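Local coordinates for protein acetone carboxylase alpha subunit (PDB 5M45) that is the alpha subunit of acetone carboxylase, a manganese-containing multi-subunit assembly, and contains a hydantoinase B/oxoprolinase family region, at residues 56-68 with 244-256. Residues are numbered along the deposited sequence; the frame is centred on the assembly and turned at random.
With ACT (acetate ion), chain O.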
ATOM      1  N   LEU A  56      20.858 -16.821  41.681  1.00 19.13           N
ATOM      2  CA  LEU A  56      20.861 -16.985  40.217  1.00 18.72           C
ATOM      3  C   LEU A  56      19.670 -16.337  39.514  1.00 18.11           C
ATOM      4  O   LEU A  56      19.819 -15.751  38.432  1.00 17.78           O
ATOM      5  CB  LEU A  56      20.996 -18.472  39.856  1.00 19.11           C
ATOM      6  CG  LEU A  56      21.120 -18.786  38.365  1.00 19.40           C
ATOM      7  CD1 LEU A  56      22.316 -18.041  37.749  1.00 19.54           C
ATOM      8  CD2 LEU A  56      21.330 -20.279  38.177  1.00 19.92           C
ATOM      9  N   TYR A  57      18.479 -16.442  40.103  1.00 17.58           N
ATOM     10  CA  TYR A  57      17.284 -15.751  39.567  1.00 17.07           C
ATOM     11  C   TYR A  57      17.530 -14.237  39.412  1.00 17.10           C
ATOM     12  O   TYR A  57      17.246 -13.660  38.353  1.00 16.37           O
ATOM     13  CB  TYR A  57      16.073 -16.006  40.466  1.00 16.79           C
ATOM     14  CG  TYR A  57      14.746 -15.554  39.902  1.00 16.46           C
ATOM     15  CD1 TYR A  57      14.254 -14.285  40.187  1.00 16.27           C
ATOM     16  CD2 TYR A  57      13.945 -16.406  39.163  1.00 16.32           C
ATOM     17  CE1 TYR A  57      13.021 -13.873  39.710  1.00 16.04           C
ATOM     18  CE2 TYR A  57      12.697 -16.003  38.659  1.00 16.08           C
ATOM     19  CZ  TYR A  57      12.247 -14.738  38.939  1.00 16.03           C
ATOM     20  OH  TYR A  57      11.025 -14.331  38.493  1.00 15.89           O
ATOM     21  N   ASN A  58      18.089 -13.629  40.465  1.00 17.58           N
ATOM     22  CA  ASN A  58      18.385 -12.194  40.487  1.00 17.86           C
ATOM     23  C   ASN A  58      19.493 -11.824  39.489  1.00 18.00           C
ATOM     24  O   ASN A  58      19.432 -10.751  38.877  1.00 17.34           O
ATOM     25  CB  ASN A  58      18.797 -11.727  41.901  1.00 18.26           C
ATOM     26  CG  ASN A  58      19.113 -10.235  41.952  1.00 18.37           C
ATOM     27  OD1 ASN A  58      20.270  -9.810  42.106  1.00 18.99           O
ATOM     28  ND2 ASN A  58      18.088  -9.429  41.796  1.00 18.06           N
ATOM     29  N   LYS A  59      20.485 -12.701  39.324  1.00 18.57           N
ATOM     30  CA  LYS A  59      21.547 -12.432  38.384  1.00 19.37           C
ATOM     31  C   LYS A  59      21.042 -12.400  36.923  1.00 18.40           C
ATOM     32  O   LYS A  59      21.445 -11.533  36.135  1.00 18.10           O
ATOM     33  CB  LYS A  59      22.699 -13.436  38.539  1.00 21.20           C
ATOM     34  CG  LYS A  59      23.839 -13.159  37.560  1.00 22.96           C
ATOM     35  CD  LYS A  59      25.195 -13.717  37.991  1.00 25.31           C
ATOM     36  CE  LYS A  59      25.262 -15.218  38.065  1.00 27.31           C
ATOM     37  NZ  LYS A  59      26.642 -15.652  37.528  1.00 29.42           N
ATOM     38  N   LEU A  60      20.187 -13.364  36.567  1.00 18.29           N
ATOM     39  CA  LEU A  60      19.586 -13.373  35.240  1.00 17.65           C
ATOM     40  C   LEU A  60      18.715 -12.125  35.046  1.00 17.00           C
ATOM     41  O   LEU A  60      18.751 -11.492  33.974  1.00 16.55           O
ATOM     42  CB  LEU A  60      18.760 -14.631  35.014  1.00 18.06           C
ATOM     43  CG  LEU A  60      19.503 -15.961  35.003  1.00 18.52           C
ATOM     44  CD1 LEU A  60      18.515 -17.103  35.072  1.00 18.57           C
ATOM     45  CD2 LEU A  60      20.290 -16.098  33.732  1.00 18.95           C
ATOM     46  N   PHE A  61      17.920 -11.786  36.062  1.00 16.53           N
ATOM     47  CA  PHE A  61      17.074 -10.559  36.009  1.00 16.28           C
ATOM     48  C   PHE A  61      17.916  -9.303  35.718  1.00 16.23           C
ATOM     49  O   PHE A  61      17.623  -8.530  34.817  1.00 15.62           O
ATOM     50  CB  PHE A  61      16.274 -10.395  37.314  1.00 16.27           C
ATOM     51  CG  PHE A  61      15.648  -9.032  37.495  1.00 16.05           C
ATOM     52  CD1 PHE A  61      14.467  -8.700  36.857  1.00 15.94           C
ATOM     53  CD2 PHE A  61      16.241  -8.087  38.340  1.00 16.18           C
ATOM     54  CE1 PHE A  61      13.902  -7.434  37.021  1.00 15.75           C
ATOM     55  CE2 PHE A  61      15.693  -6.842  38.509  1.00 15.90           C
ATOM     56  CZ  PHE A  61      14.523  -6.501  37.849  1.00 15.79           C
ATOM     57  N   SER A  62      18.978  -9.138  36.497  1.00 17.03           N
ATOM     58  CA  SER A  62      19.848  -7.972  36.437  1.00 17.59           C
ATOM     59  C   SER A  62      20.528  -7.857  35.075  1.00 17.85           C
ATOM     60  O   SER A  62      20.450  -6.811  34.431  1.00 17.35           O
ATOM     61  CB  SER A  62      20.868  -8.032  37.583  1.00 18.26           C
ATOM     62  OG  SER A  62      21.888  -7.035  37.467  1.00 18.60           O
ATOM     63  N   ARG A  63      21.145  -8.948  34.608  1.00 18.57           N
ATOM     64  CA  ARG A  63      21.843  -8.909  33.322  1.00 18.72           C
ATOM     65  C   ARG A  63      20.934  -8.667  32.116  1.00 17.52           C
ATOM     66  O   ARG A  63      21.275  -7.893  31.226  1.00 16.76           O
ATOM     67  CB  ARG A  63      22.686 -10.188  33.120  1.00 20.71           C
ATOM     68  CG  ARG A  63      23.944 -10.187  33.949  1.00 22.75           C
ATOM     69  CD  ARG A  63      24.923 -11.256  33.492  1.00 25.15           C
ATOM     70  NE  ARG A  63      25.560 -10.970  32.194  1.00 26.74           N
ATOM     71  CZ  ARG A  63      26.318 -11.848  31.525  1.00 29.16           C
ATOM     72  NH1 ARG A  63      26.557 -13.077  31.981  1.00 30.98           N
ATOM     73  NH2 ARG A  63      26.863 -11.497  30.378  1.00 30.15           N
ATOM     74  N   LEU A  64      19.783  -9.330  32.097  1.00 16.71           N
ATOM     75  CA  LEU A  64      18.859  -9.249  30.966  1.00 16.01           C
ATOM     76  C   LEU A  64      18.070  -7.926  30.954  1.00 15.40           C
ATOM     77  O   LEU A  64      17.865  -7.358  29.883  1.00 15.12           O
ATOM     78  CB  LEU A  64      17.893 -10.441  30.969  1.00 15.95           C
ATOM     79  CG  LEU A  64      18.579 -11.803  30.751  1.00 16.14           C
ATOM     80  CD1 LEU A  64      17.581 -12.949  31.057  1.00 16.24           C
ATOM     81  CD2 LEU A  64      19.173 -11.941  29.354  1.00 16.33           C
ATOM     82  N   ARG A  65      17.668  -7.420  32.126  1.00 15.12           N
ATOM     83  CA  ARG A  65      17.002  -6.119  32.179  1.00 14.81           C
ATOM     84  C   ARG A  65      17.992  -5.004  31.747  1.00 14.56           C
ATOM     85  O   ARG A  65      17.623  -4.107  30.983  1.00 14.32           O
ATOM     86  CB  ARG A  65      16.422  -5.804  33.563  1.00 14.95           C
ATOM     87  CG  ARG A  65      15.502  -4.574  33.543  1.00 14.86           C
ATOM     88  CD  ARG A  65      14.893  -4.204  34.888  1.00 15.09           C
ATOM     89  NE  ARG A  65      15.910  -3.812  35.887  1.00 15.07           N
ATOM     90  CZ  ARG A  65      15.680  -3.208  37.043  1.00 15.28           C
ATOM     91  NH1 ARG A  65      14.462  -2.812  37.404  1.00 15.15           N
ATOM     92  NH2 ARG A  65      16.703  -2.924  37.839  1.00 15.65           N
ATOM     93  N   ALA A  66      19.231  -5.063  32.232  1.00 14.39           N
ATOM     94  CA  ALA A  66      20.274  -4.124  31.801  1.00 14.30           C
ATOM     95  C   ALA A  66      20.542  -4.219  30.275  1.00 14.16           C
ATOM     96  O   ALA A  66      20.756  -3.201  29.606  1.00 13.83           O
ATOM     97  CB  ALA A  66      21.574  -4.353  32.581  1.00 14.47           C
ATOM     98  N   GLY A  67      20.509  -5.436  29.743  1.00 14.19           N
ATOM     99  CA  GLY A  67      20.644  -5.650  28.310  1.00 14.26           C
ATOM    100  C   GLY A  67      19.597  -4.982  27.439  1.00 14.15           C
ATOM    101  O   GLY A  67      19.940  -4.311  26.454  1.00 13.95           O
ATOM    102  N   VAL A  68      18.324  -5.181  27.769  1.00 14.22           N
ATOM    103  CA  VAL A  68      17.239  -4.488  27.045  1.00 14.52           C
ATOM    104  C   VAL A  68      17.239  -2.958  27.216  1.00 14.62           C
ATOM    105  O   VAL A  68      16.988  -2.212  26.268  1.00 15.02           O
ATOM    106  CB  VAL A  68      15.810  -5.089  27.281  1.00 14.53           C
ATOM    107  CG1 VAL A  68      15.754  -6.526  26.801  1.00 14.64           C
ATOM    108  CG2 VAL A  68      15.402  -5.021  28.739  1.00 14.52           C
ATOM    109  N   ILE A 244      20.626  -7.745  21.701  1.00 15.05           N
ATOM    110  CA  ILE A 244      19.929  -8.583  22.702  1.00 15.15           C
ATOM    111  C   ILE A 244      20.130 -10.077  22.415  1.00 15.38           C
ATOM    112  O   ILE A 244      20.382 -10.841  23.347  1.00 15.39           O
ATOM    113  CB  ILE A 244      18.441  -8.180  22.834  1.00 14.76           C
ATOM    114  CG1 ILE A 244      18.319  -6.793  23.499  1.00 14.61           C
ATOM    115  CG2 ILE A 244      17.643  -9.214  23.639  1.00 14.74           C
ATOM    116  CD1 ILE A 244      17.026  -6.066  23.115  1.00 14.51           C
ATOM    117  N   ARG A 245      20.006 -10.498  21.150  1.00 15.63           N
ATOM    118  CA  ARG A 245      20.285 -11.909  20.771  1.00 15.97           C
ATOM    119  C   ARG A 245      21.678 -12.352  21.253  1.00 16.49           C
ATOM    120  O   ARG A 245      21.841 -13.417  21.848  1.00 15.93           O
ATOM    121  CB  ARG A 245      20.149 -12.136  19.265  1.00 15.62           C
ATOM    122  CG  ARG A 245      20.314 -13.615  18.837  1.00 15.62           C
ATOM    123  CD  ARG A 245      20.262 -13.791  17.316  1.00 15.47           C
ATOM    124  NE  ARG A 245      21.355 -13.062  16.677  1.00 15.42           N
ATOM    125  CZ  ARG A 245      21.477 -12.853  15.367  1.00 15.33           C
ATOM    126  NH1 ARG A 245      20.585 -13.317  14.491  1.00 15.20           N
ATOM    127  NH2 ARG A 245      22.530 -12.176  14.915  1.00 15.52           N
ATOM    128  N   LYS A 246      22.667 -11.516  21.011  1.00 17.40           N
ATOM    129  CA  LYS A 246      24.035 -11.819  21.433  1.00 19.00           C
ATOM    130  C   LYS A 246      24.153 -11.945  22.953  1.00 18.69           C
ATOM    131  O   LYS A 246      24.795 -12.865  23.467  1.00 18.14           O
ATOM    132  CB  LYS A 246      24.967 -10.758  20.911  1.00 20.90           C
ATOM    133  CG  LYS A 246      26.442 -11.030  21.166  1.00 23.19           C
ATOM    134  CD  LYS A 246      27.228  -9.915  20.485  1.00 25.36           C
ATOM    135  CE  LYS A 246      28.444  -9.455  21.280  1.00 27.74           C
ATOM    136  NZ  LYS A 246      29.686  -9.863  20.568  1.00 29.70           N
ATOM    137  N   LEU A 247      23.540 -11.015  23.675  1.00 18.01           N
ATOM    138  CA  LEU A 247      23.543 -11.079  25.147  1.00 17.99           C
ATOM    139  C   LEU A 247      22.863 -12.371  25.683  1.00 17.61           C
ATOM    140  O   LEU A 247      23.400 -13.028  26.599  1.00 17.51           O
ATOM    141  CB  LEU A 247      22.915  -9.831  25.751  1.00 18.03           C
ATOM    142  CG  LEU A 247      22.734  -9.943  27.277  1.00 18.34           C
ATOM    143  CD1 LEU A 247      24.079  -9.808  27.967  1.00 18.90           C
ATOM    144  CD2 LEU A 247      21.760  -8.956  27.806  1.00 18.32           C
ATOM    145  N   VAL A 248      21.732 -12.758  25.104  1.00 17.00           N
ATOM    146  CA  VAL A 248      21.067 -14.010  25.522  1.00 17.35           C
ATOM    147  C   VAL A 248      22.006 -15.222  25.299  1.00 18.12           C
ATOM    148  O   VAL A 248      22.142 -16.067  26.188  1.00 18.23           O
ATOM    149  CB  VAL A 248      19.665 -14.218  24.873  1.00 16.87           C
ATOM    150  CG1 VAL A 248      19.095 -15.616  25.155  1.00 16.70           C
ATOM    151  CG2 VAL A 248      18.697 -13.130  25.390  1.00 16.68           C
ATOM    152  N   GLU A 249      22.671 -15.272  24.153  1.00 19.18           N
ATOM    153  CA  GLU A 249      23.628 -16.356  23.860  1.00 20.75           C
ATOM    154  C   GLU A 249      24.766 -16.408  24.914  1.00 21.26           C
ATOM    155  O   GLU A 249      25.154 -17.484  25.326  1.00 20.59           O
ATOM    156  CB  GLU A 249      24.201 -16.230  22.427  1.00 21.92           C
ATOM    157  CG  GLU A 249      23.186 -16.599  21.333  1.00 23.30           C
ATOM    158  CD  GLU A 249      23.612 -16.182  19.890  1.00 24.93           C
ATOM    159  OE1 GLU A 249      24.609 -15.427  19.749  1.00 26.75           O
ATOM    160  OE2 GLU A 249      22.940 -16.586  18.884  1.00 25.74           O
ATOM    161  N   GLU A 250      25.279 -15.244  25.333  1.00 21.57           N
ATOM    162  CA  GLU A 250      26.324 -15.157  26.348  1.00 22.23           C
ATOM    163  C   GLU A 250      25.847 -15.609  27.727  1.00 21.47           C
ATOM    164  O   GLU A 250      26.565 -16.325  28.427  1.00 20.91           O
ATOM    165  CB  GLU A 250      26.897 -13.725  26.436  1.00 23.53           C
ATOM    166  CG  GLU A 250      27.833 -13.385  25.267  1.00 25.06           C
ATOM    167  CD  GLU A 250      28.115 -11.906  25.036  1.00 26.80           C
ATOM    168  OE1 GLU A 250      27.574 -11.037  25.764  1.00 28.98           O
ATOM    169  OE2 GLU A 250      28.880 -11.601  24.064  1.00 29.29           O
ATOM    170  N   VAL A 251      24.651 -15.179  28.110  1.00 20.35           N
ATOM    171  CA  VAL A 251      24.035 -15.562  29.387  1.00 20.06           C
ATOM    172  C   VAL A 251      23.798 -17.061  29.446  1.00 19.62           C
ATOM    173  O   VAL A 251      24.115 -17.691  30.455  1.00 19.71           O
ATOM    174  CB  VAL A 251      22.730 -14.749  29.652  1.00 19.72           C
ATOM    175  CG1 VAL A 251      21.921 -15.326  30.787  1.00 20.09           C
ATOM    176  CG2 VAL A 251      23.086 -13.296  29.958  1.00 19.56           C
ATOM    177  N   VAL A 252      23.273 -17.644  28.375  1.00 19.14           N
ATOM    178  CA  VAL A 252      23.074 -19.092  28.320  1.00 19.72           C
ATOM    179  C   VAL A 252      24.419 -19.851  28.405  1.00 20.67           C
ATOM    180  O   VAL A 252      24.538 -20.839  29.136  1.00 20.28           O
ATOM    181  CB  VAL A 252      22.275 -19.512  27.068  1.00 19.46           C
ATOM    182  CG1 VAL A 252      22.281 -21.041  26.894  1.00 19.61           C
ATOM    183  CG2 VAL A 252      20.844 -18.980  27.161  1.00 19.19           C
ATOM    184  N   ALA A 253      25.421 -19.396  27.656  1.00 21.59           N
ATOM    185  CA  ALA A 253      26.771 -20.002  27.698  1.00 22.98           C
ATOM    186  C   ALA A 253      27.326 -19.975  29.111  1.00 24.27           C
ATOM    187  O   ALA A 253      27.852 -20.961  29.565  1.00 24.77           O
ATOM    188  CB  ALA A 253      27.714 -19.292  26.752  1.00 23.06           C
ATOM    189  N   GLU A 254      27.200 -18.850  29.800  1.00 25.79           N
ATOM    190  CA  GLU A 254      27.725 -18.707  31.156  1.00 27.53           C
ATOM    191  C   GLU A 254      26.917 -19.434  32.269  1.00 26.04           C
ATOM    192  O   GLU A 254      27.522 -20.037  33.133  1.00 26.07           O
ATOM    193  CB  GLU A 254      27.926 -17.236  31.529  1.00 30.51           C
ATOM    194  CG  GLU A 254      28.481 -17.100  32.966  1.00 35.10           C
ATOM    195  CD  GLU A 254      29.000 -15.711  33.342  1.00 40.09           C
ATOM    196  OE1 GLU A 254      28.499 -14.732  32.750  1.00 45.42           O
ATOM    197  OE2 GLU A 254      29.892 -15.616  34.257  1.00 42.77           O
ATOM    198  N   GLU A 255      25.587 -19.343  32.274  1.00 24.67           N
ATOM    199  CA  GLU A 255      24.751 -19.910  33.371  1.00 24.15           C
ATOM    200  C   GLU A 255      24.052 -21.219  33.059  1.00 22.79           C
ATOM    201  O   GLU A 255      23.500 -21.857  33.972  1.00 22.26           O
ATOM    202  CB  GLU A 255      23.684 -18.911  33.824  1.00 25.07           C
ATOM    203  CG  GLU A 255      24.173 -17.523  34.178  1.00 26.16           C
ATOM    204  CD  GLU A 255      25.242 -17.526  35.284  1.00 27.92           C
ATOM    205  OE1 GLU A 255      25.301 -18.475  36.109  1.00 29.37           O
ATOM    206  OE2 GLU A 255      26.025 -16.579  35.368  1.00 28.50           O
ATOM    207  N   GLY A 256      24.056 -21.621  31.791  1.00 21.37           N
ATOM    208  CA  GLY A 256      23.436 -22.869  31.360  1.00 21.08           C
ATOM    209  C   GLY A 256      22.008 -22.680  30.896  1.00 20.37           C
ATOM    210  O   GLY A 256      21.270 -21.841  31.428  1.00 19.91           O
TER
HETATM  211  C   ACT O 803      21.344 -19.537  44.664  1.00 20.08           C
HETATM  212  O   ACT O 803      20.650 -18.757  45.378  1.00 19.32           O
HETATM  213  OXT ACT O 803      21.416 -19.452  43.407  1.00 17.75           O
HETATM  214  CH3 ACT O 803      22.136 -20.606  45.376  1.00 20.60           C
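Leucine and valine side chains meeting between two antiparallel helices, with salt bridges along one margin, join 56-68 of helix 54-75 to 244-256 near the end of helix 227-255. The segment axes run at 166° and approach to 10.1 Å. At the apolar centre, L60 CD2 presses on V251 CG1 at 3.5 Å, tighter than usual van der Waals contact, while L64 CD2 lies 4.2 Å from V248 CG2. The backbones come nearest at G67, whose CA meets L247 CD2 at 3.5 Å; a glycine here lets that methyl lie against the main chain. The R63 guanidinium has V251 CG2 over the centre of one face. At its edge, R63 NH1 forms a salt bridge with E254 OE1 at 2.7 Å, the carboxylate plane turned 78° from the guanidinium. K59 NZ forms a salt bridge with E255 OE2, but the modelled 2.4 Å is implausibly short and its exact geometry doubtful; E255 reaches it by folding back at chi2 (-57°). Helix 257-282 backs the apolar layer, with Y260 touching both L64 and V248. This chemistry is consistent with apolar burial between the helices and paired charges beside it, acidic E254 and E255 probably matching basic R63 and K59.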